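PDB 1Q1R: putidaredoxin reductase from Pseudomonas putida, which probably passes electrons from NADH through its bound FAD to the iron-sulfur protein putidaredoxin, which in turn serves cytochrome P450cam. Local coordinates for residues I86-Q91 with A258-D263; E300-A305 with W328-Q333. One frame throughout, in Å; residues are numbered along the deposited sequence.

Contact 1 of 2, residues I86-Q91 with A258-D263; sequences INRDRQ and AGLQVD
Ile86 and Ala258 are where the two backbones come nearest, CA to CA 6.0 Å, with strand 83-87 running out beside the end of helix 253-257. Ala258 CB faces Ile86 CB at 4.1 Å and also lies against the aliphatic part of Arg88. The Arg88 chain bends at chi3 (55°), which turns NE and the guanidinium back toward the Ala258 carbonyl, and Arg88 NH1 donates to Ala258 O at 2.9 Å. The bond is nearly straight (165°) and lies close to both the carbonyl and the guanidinium planes. Over one face of the guanidinium, offset toward its rim, sits Leu260 CD2, 3.7 Å from Arg88 NH1. On another side NE makes a salt bridge with Asp276, which fixes the rotation of the flat group. A methionine in place of Arg88 would probably leave the Ala258 carbonyl without this N-H and Asp276 without this positive charge. Gly259, with positive phi, is the C-prime residue of a Schellman motif: Leu260 N returns to Ala255 O and Gly259 N to Ser256 O. Arg88 thus hydrogen-bonds to the first residue past a Schellman-terminated helix, tying that helix end to the edge of a three-stranded antiparallel sheet.

Contact 2 of 2, residues E300-A305 with W328-Q333; sequences ESVPNA and WFWSDQ. With FAD (flavin-adenine dinucleotide), chain C.
Pro303 packs on Trp328 and Trp330 in an apolar contact at the flavin, where the N-terminus of helix 302-316 meets strand 328-333, an outermost strand of the C-terminal antiparallel sheet. Pro303 CG stands over the face of the Trp328 indole, 3.6 Å from the centroid of its six-membered ring and 14° off the normal, a CH-pi contact in which the two side chains cross at about a right angle. Chi1 of Trp328 (70°) places CG between the backbone N and the carbonyl carbon and brings the indole under the proline. Pro303 CD meets the edge of the Trp330 ring, 3.9 Å from Trp330 CZ3, and Val302 CB approaches the same ring obliquely. One face of Trp330 lies against the pyrimidine part of the flavin, with FAD N3 3.5 Å from Trp330 CZ3. Val302 N donates to FAD O2 at 2.8 Å and 167°, while Val302 CG2 touches the ring near FAD N1. Beside this apolar patch Ser301, the N-cap, accepts from Asn304 N through Ser301 OG at 2.9 Å. A water hydrogen-bonded to that OG donates to Trp328 O at 2.6 Å, bridging helix and strand. Away from the flavin, Phe329 meets Tyr159 edge-to-face, and Lys387 makes a cation-pi contact with Trp328. An amide at a helix start donating a hydrogen bond to O2 would probably stabilise negative charge that builds up near N1 and O2 when the flavin is reduced, as in related flavoenzymes.

Overall arrangement
The two contacts lie in series along the chain, their centres 30 Å apart and their nearest atoms about 11 Å, so they do not touch, and they share no helix or strand. Both are partly buried. Contact 1 is peripheral, its centre about 26 Å from the centre of the chain, and joins parts of the pyridine nucleotide-disulphide oxidoreductase region. Contact 2 is central, its centre about 6 Å from that of the chain, and sets this region against the C-terminal reductase region at the flavin. Each uses a helix terminus, C-terminal in contact 1, N-terminal in contact 2. A charged grip on a carbonyl joins aliphatic packing in contact 1; aromatic packing and a hydrogen bond face the cofactor in contact 2.

Contact 1 of 2, residues I86-Q91 with A258-D263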
loop_
_atom_site.group_PDB
_atom_site.type_symbol
_atom_site.label_atom_id
_atom_site.label_comp_id
_atom_site.label_asym_id
_atom_site.label_seq_id
_atom_site.Cartn_x
_atom_site.Cartn_y
_atom_site.Cartn_z
ATOM N N ILE A 86 8.089 16.369 18.309
ATOM C CA ILE A 86 7.142 17.447 18.066
ATOM C C ILE A 86 6.871 18.148 19.391
ATOM O O ILE A 86 6.665 17.495 20.410
ATOM C CB ILE A 86 5.789 16.918 17.536
ATOM C CG1 ILE A 86 6.000 16.052 16.292
ATOM C CG2 ILE A 86 4.873 18.087 17.208
ATOM C CD1 ILE A 86 4.754 15.318 15.855
ATOM N N ASN A 87 6.886 19.475 19.370
ATOM C CA ASN A 87 6.602 20.261 20.560
ATOM C C ASN A 87 5.327 21.029 20.287
ATOM O O ASN A 87 5.350 22.147 19.773
ATOM C CB ASN A 87 7.754 21.218 20.871
ATOM C CG ASN A 87 8.791 20.590 21.775
ATOM O OD1 ASN A 87 9.323 19.524 21.476
ATOM N ND2 ASN A 87 9.079 21.246 22.898
ATOM N N ARG A 88 4.210 20.396 20.625
ATOM C CA ARG A 88 2.887 20.960 20.413
ATOM C C ARG A 88 2.744 22.333 21.055
ATOM O O ARG A 88 2.147 23.242 20.476
ATOM C CB ARG A 88 1.845 19.990 20.969
ATOM C CG ARG A 88 1.933 18.606 20.333
ATOM C CD ARG A 88 1.170 17.570 21.130
ATOM N NE ARG A 88 -0.219 17.961 21.343
ATOM C CZ ARG A 88 -1.079 17.265 22.076
ATOM N NH1 ARG A 88 -0.691 16.139 22.661
ATOM N NH2 ARG A 88 -2.324 17.695 22.228
ATOM N N ASP A 89 3.310 22.476 22.248
ATOM C CA ASP A 89 3.262 23.729 22.985
ATOM C C ASP A 89 3.830 24.905 22.183
ATOM O O ASP A 89 3.117 25.870 21.910
ATOM C CB ASP A 89 4.004 23.562 24.314
ATOM C CG ASP A 89 5.413 23.029 24.133
ATOM O OD1 ASP A 89 5.646 22.251 23.184
ATOM O OD2 ASP A 89 6.288 23.375 24.955
ATOM N N ARG A 90 5.102 24.828 21.799
ATOM C CA ARG A 90 5.709 25.910 21.021
ATOM C C ARG A 90 5.358 25.823 19.541
ATOM O O ARG A 90 5.597 26.765 18.783
ATOM C CB ARG A 90 7.235 25.906 21.167
ATOM C CG ARG A 90 7.736 26.419 22.503
ATOM C CD ARG A 90 8.102 25.285 23.445
ATOM N NE ARG A 90 9.427 24.738 23.161
ATOM C CZ ARG A 90 10.058 23.866 23.943
ATOM N NH1 ARG A 90 9.484 23.437 25.059
ATOM N NH2 ARG A 90 11.268 23.432 23.620
ATOM N N GLN A 91 4.781 24.693 19.141
ATOM C CA GLN A 91 4.412 24.462 17.749
ATOM C C GLN A 91 5.672 24.390 16.895
ATOM O O GLN A 91 5.887 25.211 16.003
ATOM C CB GLN A 91 3.491 25.578 17.239
ATOM C CG GLN A 91 2.046 25.450 17.697
ATOM C CD GLN A 91 1.183 26.611 17.235
ATOM O OE1 GLN A 91 1.178 26.967 16.056
ATOM N NE2 GLN A 91 0.442 27.202 18.165
ATOM N N ALA A 258 4.428 12.522 21.378
ATOM C CA ALA A 258 3.864 13.843 21.627
ATOM C C ALA A 258 2.498 13.768 22.310
ATOM O O ALA A 258 1.800 14.773 22.424
ATOM C CB ALA A 258 3.755 14.617 20.319
ATOM N N GLY A 259 2.121 12.573 22.754
ATOM C CA GLY A 259 0.847 12.400 23.431
ATOM C C GLY A 259 -0.386 12.346 22.545
ATOM O O GLY A 259 -1.502 12.553 23.021
ATOM N N LEU A 260 -0.197 12.075 21.256
ATOM C CA LEU A 260 -1.322 11.993 20.333
ATOM C C LEU A 260 -1.872 10.573 20.369
ATOM O O LEU A 260 -1.126 9.622 20.592
ATOM C CB LEU A 260 -0.875 12.349 18.915
ATOM C CG LEU A 260 -0.227 13.727 18.759
ATOM C CD1 LEU A 260 0.177 13.937 17.313
ATOM C CD2 LEU A 260 -1.194 14.814 19.207
ATOM N N GLN A 261 -3.176 10.429 20.156
ATOM C CA GLN A 261 -3.791 9.109 20.188
ATOM C C GLN A 261 -3.249 8.214 19.081
ATOM O O GLN A 261 -3.159 8.622 17.921
ATOM C CB GLN A 261 -5.309 9.215 20.050
ATOM C CG GLN A 261 -6.044 7.982 20.550
ATOM C CD GLN A 261 -7.503 7.960 20.140
ATOM O OE1 GLN A 261 -8.186 8.984 20.172
ATOM N NE2 GLN A 261 -7.990 6.784 19.762
ATOM N N VAL A 262 -2.900 6.988 19.448
ATOM C CA VAL A 262 -2.364 6.023 18.501
ATOM C C VAL A 262 -2.966 4.646 18.752
ATOM O O VAL A 262 -3.258 4.283 19.890
ATOM C CB VAL A 262 -0.823 5.934 18.616
ATOM C CG1 VAL A 262 -0.300 4.758 17.808
ATOM C CG2 VAL A 262 -0.194 7.225 18.120
ATOM N N ASP A 263 -3.160 3.893 17.676
ATOM C CA ASP A 263 -3.709 2.546 17.747
ATOM C C ASP A 263 -3.492 1.903 16.383
ATOM O O ASP A 263 -4.342 2.006 15.501
ATOM C CB ASP A 263 -5.206 2.591 18.071
ATOM C CG ASP A 263 -5.820 1.207 18.180
ATOM O OD1 ASP A 263 -7.047 1.119 18.394
ATOM O OD2 ASP A 263 -5.081 0.204 18.053
#

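Contact 2 of 2, residues E300-A305 with W328-Q333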
loop_
_atom_site.group_PDB
_atom_site.type_symbol
_atom_site.label_atom_id
_atom_site.label_comp_id
_atom_site.label_asym_id
_atom_site.label_seq_id
_atom_site.Cartn_x
_atom_site.Cartn_y
_atom_site.Cartn_z
ATOM N N GLU A 300 -3.302 1.045 3.314
ATOM C CA GLU A 300 -2.009 1.226 2.668
ATOM C C GLU A 300 -2.188 1.119 1.155
ATOM O O GLU A 300 -2.073 0.034 0.595
ATOM C CB GLU A 300 -1.031 0.143 3.157
ATOM C CG GLU A 300 -0.628 0.274 4.627
ATOM C CD GLU A 300 -0.025 -1.009 5.204
ATOM O OE1 GLU A 300 0.363 -1.908 4.426
ATOM O OE2 GLU A 300 0.066 -1.113 6.443
ATOM N N SER A 301 -2.481 2.236 0.493
ATOM C CA SER A 301 -2.658 2.212 -0.955
ATOM C C SER A 301 -2.454 3.590 -1.565
ATOM O O SER A 301 -2.507 4.610 -0.873
ATOM C CB SER A 301 -4.069 1.731 -1.322
ATOM O OG SER A 301 -5.004 2.798 -1.211
ATOM N N VAL A 302 -2.229 3.617 -2.873
ATOM C CA VAL A 302 -2.050 4.877 -3.572
ATOM C C VAL A 302 -3.371 5.645 -3.570
ATOM O O VAL A 302 -3.413 6.819 -3.207
ATOM C CB VAL A 302 -1.581 4.649 -5.030
ATOM C CG1 VAL A 302 -1.783 5.920 -5.855
ATOM C CG2 VAL A 302 -0.107 4.250 -5.037
ATOM N N PRO A 303 -4.474 4.988 -3.958
ATOM C CA PRO A 303 -5.749 5.716 -3.961
ATOM C C PRO A 303 -6.066 6.327 -2.597
ATOM O O PRO A 303 -6.545 7.460 -2.511
ATOM C CB PRO A 303 -6.758 4.644 -4.374
ATOM C CG PRO A 303 -5.933 3.765 -5.290
ATOM C CD PRO A 303 -4.645 3.627 -4.496
ATOM N N ASN A 304 -5.780 5.586 -1.532
ATOM C CA ASN A 304 -6.045 6.086 -0.190
ATOM C C ASN A 304 -5.214 7.332 0.110
ATOM O O ASN A 304 -5.722 8.313 0.660
ATOM C CB ASN A 304 -5.759 5.000 0.849
ATOM C CG ASN A 304 -6.023 5.470 2.267
ATOM O OD1 ASN A 304 -5.101 5.575 3.083
ATOM N ND2 ASN A 304 -7.284 5.767 2.566
ATOM N N ALA A 305 -3.938 7.302 -0.259
ATOM C CA ALA A 305 -3.065 8.445 -0.016
ATOM C C ALA A 305 -3.547 9.661 -0.796
ATOM O O ALA A 305 -3.562 10.777 -0.276
ATOM C CB ALA A 305 -1.625 8.109 -0.411
ATOM N N TRP A 328 -10.000 1.438 -2.709
ATOM C CA TRP A 328 -9.613 0.506 -3.759
ATOM C C TRP A 328 -8.112 0.516 -3.985
ATOM O O TRP A 328 -7.401 1.410 -3.512
ATOM C CB TRP A 328 -10.332 0.818 -5.081
ATOM C CG TRP A 328 -9.901 2.083 -5.769
ATOM C CD1 TRP A 328 -10.324 3.349 -5.496
ATOM C CD2 TRP A 328 -8.967 2.195 -6.855
ATOM N NE1 TRP A 328 -9.716 4.245 -6.343
ATOM C CE2 TRP A 328 -8.877 3.563 -7.186
ATOM C CE3 TRP A 328 -8.198 1.271 -7.577
ATOM C CZ2 TRP A 328 -8.046 4.036 -8.212
ATOM C CZ3 TRP A 328 -7.372 1.736 -8.597
ATOM C CH2 TRP A 328 -7.303 3.111 -8.904
ATOM N N PHE A 329 -7.636 -0.503 -4.687
ATOM C CA PHE A 329 -6.223 -0.609 -5.011
ATOM C C PHE A 329 -6.085 -1.612 -6.144
ATOM O O PHE A 329 -7.071 -2.223 -6.564
ATOM C CB PHE A 329 -5.408 -1.023 -3.776
ATOM C CG PHE A 329 -5.523 -2.471 -3.412
ATOM C CD1 PHE A 329 -4.609 -3.400 -3.905
ATOM C CD2 PHE A 329 -6.533 -2.911 -2.563
ATOM C CE1 PHE A 329 -4.696 -4.745 -3.553
ATOM C CE2 PHE A 329 -6.631 -4.254 -2.205
ATOM C CZ PHE A 329 -5.710 -5.174 -2.702
ATOM N N TRP A 330 -4.872 -1.761 -6.654
ATOM C CA TRP A 330 -4.635 -2.672 -7.754
ATOM C C TRP A 330 -3.324 -3.413 -7.560
ATOM O O TRP A 330 -2.530 -3.084 -6.678
ATOM C CB TRP A 330 -4.601 -1.900 -9.081
ATOM C CG TRP A 330 -3.304 -1.153 -9.340
ATOM C CD1 TRP A 330 -2.248 -1.581 -10.098
ATOM C CD2 TRP A 330 -2.939 0.140 -8.838
ATOM N NE1 TRP A 330 -1.249 -0.632 -10.100
ATOM C CE2 TRP A 330 -1.645 0.432 -9.334
ATOM C CE3 TRP A 330 -3.577 1.080 -8.014
ATOM C CZ2 TRP A 330 -0.978 1.630 -9.040
ATOM C CZ3 TRP A 330 -2.912 2.272 -7.720
ATOM C CH2 TRP A 330 -1.624 2.534 -8.234
ATOM N N SER A 331 -3.120 -4.421 -8.395
ATOM C CA SER A 331 -1.914 -5.228 -8.374
ATOM C C SER A 331 -1.672 -5.683 -9.801
ATOM O O SER A 331 -2.621 -5.954 -10.541
ATOM C CB SER A 331 -2.092 -6.443 -7.457
ATOM O OG SER A 331 -0.947 -7.282 -7.482
ATOM N N ASP A 332 -0.407 -5.740 -10.196
ATOM C CA ASP A 332 -0.043 -6.176 -11.537
ATOM C C ASP A 332 0.824 -7.410 -11.395
ATOM O O ASP A 332 1.920 -7.344 -10.839
ATOM C CB ASP A 332 0.754 -5.097 -12.275
ATOM C CG ASP A 332 -0.087 -3.892 -12.646
ATOM O OD1 ASP A 332 0.490 -2.910 -13.169
ATOM O OD2 ASP A 332 -1.321 -3.926 -12.428
ATOM N N GLN A 333 0.326 -8.533 -11.892
ATOM C CA GLN A 333 1.053 -9.792 -11.840
ATOM C C GLN A 333 0.883 -10.472 -13.196
ATOM O O GLN A 333 -0.241 -10.675 -13.653
ATOM C CB GLN A 333 0.487 -10.677 -10.727
ATOM C CG GLN A 333 0.640 -10.093 -9.324
ATOM C CD GLN A 333 -0.120 -10.893 -8.283
ATOM O OE1 GLN A 333 -0.117 -12.125 -8.307
ATOM N NE2 GLN A 333 -0.763 -10.197 -7.353
HETATM P PA FAD C . 5.628 6.307 2.656
HETATM O O1A FAD C . 6.217 5.312 3.585
HETATM O O2A FAD C . 5.731 6.061 1.199
HETATM O O5B FAD C . 6.252 7.751 2.958
HETATM C C5B FAD C . 6.550 8.182 4.291
HETATM C C4B FAD C . 7.927 8.870 4.292
HETATM O O4B FAD C . 8.092 9.656 5.527
HETATM C C3B FAD C . 9.060 7.832 4.301
HETATM O O3B FAD C . 10.144 8.313 3.494
HETATM C C2B FAD C . 9.487 7.804 5.747
HETATM O O2B FAD C . 10.858 7.407 5.854
HETATM C C1B FAD C . 9.343 9.262 6.131
HETATM N N9A FAD C . 9.376 9.514 7.597
HETATM C C8A FAD C . 8.764 8.796 8.555
HETATM N N7A FAD C . 9.053 9.326 9.750
HETATM C C5A FAD C . 9.843 10.377 9.549
HETATM C C6A FAD C . 10.458 11.301 10.397
HETATM N N6A FAD C . 10.302 11.209 11.716
HETATM N N1A FAD C . 11.223 12.286 9.864
HETATM C C2A FAD C . 11.398 12.383 8.539
HETATM N N3A FAD C . 10.819 11.504 7.709
HETATM C C4A FAD C . 10.043 10.500 8.188
HETATM N N1 FAD C . -0.414 0.848 -3.626
HETATM C C2 FAD C . -1.398 0.709 -4.613
HETATM O O2 FAD C . -2.478 1.285 -4.490
HETATM N N3 FAD C . -1.134 -0.081 -5.746
HETATM C C4 FAD C . 0.118 -0.724 -5.887
HETATM O O4 FAD C . 0.351 -1.374 -6.904
HETATM C C4X FAD C . 1.102 -0.585 -4.894
HETATM N N5 FAD C . 2.331 -1.157 -5.044
HETATM C C5X FAD C . 3.333 -0.982 -4.134
HETATM C C6 FAD C . 4.598 -1.569 -4.344
HETATM C C7 FAD C . 5.644 -1.367 -3.414
HETATM C C7M FAD C . 7.005 -2.048 -3.649
HETATM C C8 FAD C . 5.421 -0.563 -2.267
HETATM C C8M FAD C . 6.539 -0.298 -1.247
HETATM C C9 FAD C . 4.159 0.021 -2.058
HETATM C C9A FAD C . 3.113 -0.186 -2.985
HETATM N N10 FAD C . 1.836 0.408 -2.798
HETATM C C10 FAD C . 0.829 0.208 -3.766
HETATM C "C1'" FAD C . 1.551 1.230 -1.582
HETATM C "C2'" FAD C . 1.602 2.723 -1.914
HETATM O "O2'" FAD C . 2.804 3.000 -2.641
HETATM C "C3'" FAD C . 1.552 3.576 -0.634
HETATM O "O3'" FAD C . 0.395 3.207 0.129
HETATM C "C4'" FAD C . 1.489 5.070 -0.977
HETATM O "O4'" FAD C . 2.640 5.432 -1.744
HETATM C "C5'" FAD C . 1.434 5.955 0.279
HETATM O "O5'" FAD C . 2.682 5.968 0.994
HETATM P P FAD C . 2.899 7.071 2.155
HETATM O O1P FAD C . 3.362 8.323 1.519
HETATM O O2P FAD C . 1.664 7.121 2.967
HETATM O O3P FAD C . 4.069 6.437 3.085
HETATM O O HOH W 1 -7.324 1.894 -0.959
#